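PDB 2VTB: cryptochrome DASH, chloroplastic/mitochondrial, which repairs cyclobutane pyrimidine dimers in single-stranded DNA as an FAD-dependent photolyase, binds DNA without sequence specificity and may act as a photoreceptor. Local coordinates for residues 186-191 with 333-338. Numbering follows the deposited sequence.
Sequences FDVFDL and FRFLSI. With MHF (5,10-methenyl-6,7,8-trihydrofolic acid), chain Q.
V188 and L191 both point at helix 318-340, and V188 uses its two methyl branches on different targets. CG2 of V188 meets CG2 of I338 methyl to methyl at 3.5 Å. V188 CG1 approaches the F335 ring obliquely, 3.8 Å from F335 CD1, with the two side chains roughly perpendicular. L191 has CG anti to its backbone N (chi1 -169°), which extends the chain to the helix, where it straddles F335 and L336. L191 CD1 packs on CB of F335. L191 CD2 lies against the backbone, 3.4 Å from N of L336, and also touches L336 CD1 at 3.7 Å. F335 leaves the helix toward the loop, but its ring turns off from the loop, and its side chain touches F198 of helix 195-205. The contact ties the loop that follows the last strand of the parallel alpha/beta sheet to a helix of the FAD-binding domain of this photolyase fold. On the loop side, an Asx turn shapes the start of the short 3-10 segment: D187 OD2 accepts from N of F189 at 3.0 Å, from above the carboxylate plane. D190 holds an MHF, whose amide N donates to D190 OD1 (3.1 Å, 153°). K339, just past I338, bonds to both the L191 carbonyl and this MHF.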
ATOM      1  N   PHE A 186     -12.199  -7.133  -2.192  1.00 40.35           N
ATOM      2  CA  PHE A 186     -11.502  -6.706  -0.969  1.00 40.83           C
ATOM      3  C   PHE A 186     -10.409  -5.706  -1.357  1.00 40.99           C
ATOM      4  O   PHE A 186      -9.963  -5.705  -2.508  1.00 40.92           O
ATOM      5  CB  PHE A 186     -10.888  -7.925  -0.236  1.00 41.11           C
ATOM      6  CG  PHE A 186     -10.552  -9.087  -1.147  1.00 41.13           C
ATOM      7  CD1 PHE A 186      -9.586  -8.964  -2.132  1.00 41.55           C
ATOM      8  CD2 PHE A 186     -11.220 -10.304  -1.021  1.00 42.29           C
ATOM      9  CE1 PHE A 186      -9.294 -10.022  -2.981  1.00 41.15           C
ATOM     10  CE2 PHE A 186     -10.927 -11.369  -1.864  1.00 42.18           C
ATOM     11  CZ  PHE A 186      -9.965 -11.228  -2.846  1.00 41.48           C
ATOM     12  N   ASP A 187     -10.000  -4.833  -0.431  1.00 41.35           N
ATOM     13  CA  ASP A 187      -8.768  -4.055  -0.632  1.00 42.05           C
ATOM     14  C   ASP A 187      -7.596  -5.016  -0.496  1.00 41.85           C
ATOM     15  O   ASP A 187      -7.697  -6.021   0.215  1.00 41.20           O
ATOM     16  CB  ASP A 187      -8.603  -2.915   0.386  1.00 42.59           C
ATOM     17  CG  ASP A 187      -7.391  -2.018   0.070  1.00 44.83           C
ATOM     18  OD1 ASP A 187      -7.508  -1.166  -0.848  1.00 47.57           O
ATOM     19  OD2 ASP A 187      -6.318  -2.178   0.715  1.00 45.81           O
ATOM     20  N   VAL A 188      -6.494  -4.710  -1.175  1.00 42.09           N
ATOM     21  CA  VAL A 188      -5.329  -5.595  -1.182  1.00 42.42           C
ATOM     22  C   VAL A 188      -4.703  -5.786   0.207  1.00 42.31           C
ATOM     23  O   VAL A 188      -4.054  -6.793   0.444  1.00 41.66           O
ATOM     24  CB  VAL A 188      -4.257  -5.140  -2.198  1.00 42.83           C
ATOM     25  CG1 VAL A 188      -4.814  -5.237  -3.626  1.00 43.81           C
ATOM     26  CG2 VAL A 188      -3.775  -3.720  -1.899  1.00 43.63           C
ATOM     27  N   PHE A 189      -4.911  -4.841   1.125  1.00 42.52           N
ATOM     28  CA  PHE A 189      -4.472  -5.028   2.513  1.00 42.91           C
ATOM     29  C   PHE A 189      -5.181  -6.216   3.170  1.00 42.13           C
ATOM     30  O   PHE A 189      -4.645  -6.811   4.101  1.00 41.55           O
ATOM     31  CB  PHE A 189      -4.703  -3.755   3.343  1.00 44.21           C
ATOM     32  CG  PHE A 189      -3.556  -2.775   3.294  1.00 45.82           C
ATOM     33  CD1 PHE A 189      -2.657  -2.759   2.230  1.00 47.24           C
ATOM     34  CD2 PHE A 189      -3.388  -1.849   4.320  1.00 48.49           C
ATOM     35  CE1 PHE A 189      -1.603  -1.853   2.204  1.00 48.59           C
ATOM     36  CE2 PHE A 189      -2.335  -0.931   4.295  1.00 48.40           C
ATOM     37  CZ  PHE A 189      -1.446  -0.936   3.241  1.00 47.29           C
ATOM     38  N   ASP A 190      -6.376  -6.554   2.679  1.00 41.16           N
ATOM     39  CA  ASP A 190      -7.117  -7.716   3.171  1.00 40.90           C
ATOM     40  C   ASP A 190      -7.134  -8.875   2.168  1.00 40.31           C
ATOM     41  O   ASP A 190      -8.033  -9.714   2.187  1.00 39.89           O
ATOM     42  CB  ASP A 190      -8.532  -7.296   3.566  1.00 41.08           C
ATOM     43  CG  ASP A 190      -8.569  -6.655   4.934  1.00 41.94           C
ATOM     44  OD1 ASP A 190      -8.642  -7.386   5.940  1.00 43.31           O
ATOM     45  OD2 ASP A 190      -8.488  -5.429   5.005  1.00 43.88           O
ATOM     46  N   LEU A 191      -6.120  -8.925   1.309  1.00 39.55           N
ATOM     47  CA  LEU A 191      -5.950 -10.033   0.378  1.00 39.38           C
ATOM     48  C   LEU A 191      -5.866 -11.329   1.182  1.00 38.97           C
ATOM     49  O   LEU A 191      -5.131 -11.397   2.162  1.00 38.37           O
ATOM     50  CB  LEU A 191      -4.669  -9.845  -0.449  1.00 39.38           C
ATOM     51  CG  LEU A 191      -4.462 -10.778  -1.648  1.00 39.47           C
ATOM     52  CD1 LEU A 191      -5.360 -10.346  -2.808  1.00 39.88           C
ATOM     53  CD2 LEU A 191      -3.000 -10.783  -2.064  1.00 38.98           C
ATOM     54  N   PHE A 333       0.154 -13.092  -6.882  1.00 36.89           N
ATOM     55  CA  PHE A 333       1.473 -12.640  -6.433  1.00 37.18           C
ATOM     56  C   PHE A 333       1.683 -11.138  -6.643  1.00 37.77           C
ATOM     57  O   PHE A 333       2.352 -10.495  -5.848  1.00 37.89           O
ATOM     58  CB  PHE A 333       2.596 -13.435  -7.094  1.00 37.22           C
ATOM     59  CG  PHE A 333       2.757 -14.815  -6.546  1.00 36.34           C
ATOM     60  CD1 PHE A 333       2.969 -15.017  -5.186  1.00 37.36           C
ATOM     61  CD2 PHE A 333       2.709 -15.916  -7.380  1.00 36.43           C
ATOM     62  CE1 PHE A 333       3.120 -16.298  -4.672  1.00 37.71           C
ATOM     63  CE2 PHE A 333       2.869 -17.201  -6.871  1.00 36.03           C
ATOM     64  CZ  PHE A 333       3.074 -17.392  -5.521  1.00 36.78           C
ATOM     65  N   ARG A 334       1.115 -10.589  -7.710  1.00 38.29           N
ATOM     66  CA  ARG A 334       1.136  -9.143  -7.937  1.00 39.07           C
ATOM     67  C   ARG A 334       0.459  -8.394  -6.771  1.00 38.79           C
ATOM     68  O   ARG A 334       1.059  -7.493  -6.172  1.00 38.93           O
ATOM     69  CB  ARG A 334       0.496  -8.815  -9.298  1.00 39.73           C
ATOM     70  CG  ARG A 334       0.136  -7.354  -9.532  1.00 43.09           C
ATOM     71  CD  ARG A 334       1.327  -6.490  -9.813  1.00 48.12           C
ATOM     72  NE  ARG A 334       1.950  -6.825 -11.090  1.00 50.84           N
ATOM     73  CZ  ARG A 334       2.965  -6.155 -11.632  1.00 52.81           C
ATOM     74  NH1 ARG A 334       3.475  -5.087 -11.022  1.00 54.34           N
ATOM     75  NH2 ARG A 334       3.474  -6.559 -12.792  1.00 52.09           N
ATOM     76  N   PHE A 335      -0.758  -8.798  -6.415  1.00 38.52           N
ATOM     77  CA  PHE A 335      -1.483  -8.181  -5.297  1.00 38.55           C
ATOM     78  C   PHE A 335      -0.810  -8.450  -3.949  1.00 38.60           C
ATOM     79  O   PHE A 335      -0.789  -7.581  -3.080  1.00 38.38           O
ATOM     80  CB  PHE A 335      -2.952  -8.633  -5.262  1.00 38.29           C
ATOM     81  CG  PHE A 335      -3.745  -8.209  -6.468  1.00 38.03           C
ATOM     82  CD1 PHE A 335      -3.748  -6.890  -6.884  1.00 37.82           C
ATOM     83  CD2 PHE A 335      -4.501  -9.130  -7.181  1.00 38.27           C
ATOM     84  CE1 PHE A 335      -4.464  -6.496  -8.002  1.00 38.46           C
ATOM     85  CE2 PHE A 335      -5.233  -8.739  -8.297  1.00 38.26           C
ATOM     86  CZ  PHE A 335      -5.213  -7.421  -8.705  1.00 38.42           C
ATOM     87  N   LEU A 336      -0.249  -9.644  -3.793  1.00 38.59           N
ATOM     88  CA  LEU A 336       0.443 -10.018  -2.572  1.00 39.21           C
ATOM     89  C   LEU A 336       1.695  -9.146  -2.334  1.00 39.13           C
ATOM     90  O   LEU A 336       2.033  -8.864  -1.189  1.00 38.98           O
ATOM     91  CB  LEU A 336       0.816 -11.506  -2.614  1.00 39.33           C
ATOM     92  CG  LEU A 336       1.179 -12.202  -1.302  1.00 40.63           C
ATOM     93  CD1 LEU A 336      -0.020 -12.236  -0.341  1.00 40.01           C
ATOM     94  CD2 LEU A 336       1.689 -13.615  -1.580  1.00 40.25           C
ATOM     95  N   SER A 337       2.353  -8.711  -3.410  1.00 39.23           N
ATOM     96  CA  SER A 337       3.507  -7.807  -3.302  1.00 39.73           C
ATOM     97  C   SER A 337       3.139  -6.482  -2.632  1.00 39.96           C
ATOM     98  O   SER A 337       3.965  -5.882  -1.926  1.00 39.91           O
ATOM     99  CB  SER A 337       4.148  -7.544  -4.675  1.00 39.88           C
ATOM    100  OG  SER A 337       3.396  -6.621  -5.450  1.00 40.36           O
ATOM    101  N   ILE A 338       1.898  -6.038  -2.837  1.00 39.96           N
ATOM    102  CA  ILE A 338       1.400  -4.818  -2.189  1.00 39.94           C
ATOM    103  C   ILE A 338       1.149  -5.092  -0.707  1.00 40.11           C
ATOM    104  O   ILE A 338       1.571  -4.317   0.155  1.00 40.45           O
ATOM    105  CB  ILE A 338       0.111  -4.280  -2.847  1.00 39.87           C
ATOM    106  CG1 ILE A 338       0.306  -4.060  -4.353  1.00 39.90           C
ATOM    107  CG2 ILE A 338      -0.334  -2.949  -2.184  1.00 40.35           C
ATOM    108  CD1 ILE A 338      -0.970  -3.727  -5.093  1.00 40.07           C
TER
HETATM  109  N1  MHF Q 999     -10.175   0.838  13.776  1.00 35.93           N
HETATM  110  C2  MHF Q 999     -10.211   1.509  12.611  1.00 36.21           C
HETATM  111  NA2 MHF Q 999     -10.635   2.786  12.631  1.00 35.99           N
HETATM  112  N3  MHF Q 999      -9.858   0.951  11.413  1.00 35.80           N
HETATM  113  C4  MHF Q 999      -9.432  -0.326  11.321  1.00 35.83           C
HETATM  114  O4  MHF Q 999      -9.117  -0.811  10.216  1.00 35.60           O
HETATM  115  C4A MHF Q 999      -9.382  -1.118  12.571  1.00 35.98           C
HETATM  116  N5  MHF Q 999      -8.928  -2.443  12.686  1.00 36.27           N
HETATM  117  C6  MHF Q 999      -9.568  -3.189  13.767  1.00 36.40           C
HETATM  118  C7  MHF Q 999      -9.203  -2.490  15.067  1.00 35.67           C
HETATM  119  N8  MHF Q 999      -9.703  -1.120  14.993  1.00 36.46           N
HETATM  120  C8A MHF Q 999      -9.770  -0.439  13.824  1.00 35.84           C
HETATM  121  C9  MHF Q 999      -9.012  -4.598  13.580  1.00 36.73           C
HETATM  122  N10 MHF Q 999      -8.352  -4.515  12.261  1.00 37.11           N
HETATM  123  C11 MHF Q 999      -8.933  -3.364  11.554  1.00 37.50           C
HETATM  124  C12 MHF Q 999      -7.434  -7.991  10.022  1.00 37.74           C
HETATM  125  C13 MHF Q 999      -7.888  -6.837   9.387  1.00 37.31           C
HETATM  126  C14 MHF Q 999      -8.209  -5.702  10.119  1.00 37.62           C
HETATM  127  C15 MHF Q 999      -8.093  -5.695  11.516  1.00 37.59           C
HETATM  128  C16 MHF Q 999      -7.600  -6.834  12.155  1.00 36.44           C
HETATM  129  C17 MHF Q 999      -7.283  -7.976  11.415  1.00 37.35           C
HETATM  130  C   MHF Q 999      -7.056  -9.221   9.231  1.00 37.73           C
HETATM  131  O   MHF Q 999      -6.342 -10.041   9.786  1.00 37.75           O
HETATM  132  N   MHF Q 999      -7.403  -9.382   7.946  1.00 38.36           N
HETATM  133  CA  MHF Q 999      -6.900 -10.495   7.132  1.00 38.59           C
HETATM  134  CB  MHF Q 999      -7.740 -10.665   5.866  1.00 39.24           C
HETATM  135  CG  MHF Q 999      -9.214 -10.917   6.158  1.00 41.13           C
HETATM  136  CD  MHF Q 999      -9.377 -12.097   7.071  1.00 44.18           C
HETATM  137  OE1 MHF Q 999      -9.959 -11.898   8.156  1.00 48.21           O
HETATM  138  OE2 MHF Q 999      -8.910 -13.210   6.725  1.00 47.29           O
HETATM  139  CT  MHF Q 999      -5.462 -10.359   6.704  1.00 38.54           C
HETATM  140  O1  MHF Q 999      -4.879 -11.383   6.275  1.00 37.38           O
HETATM  141  O2  MHF Q 999      -4.897  -9.242   6.771  1.00 38.88           O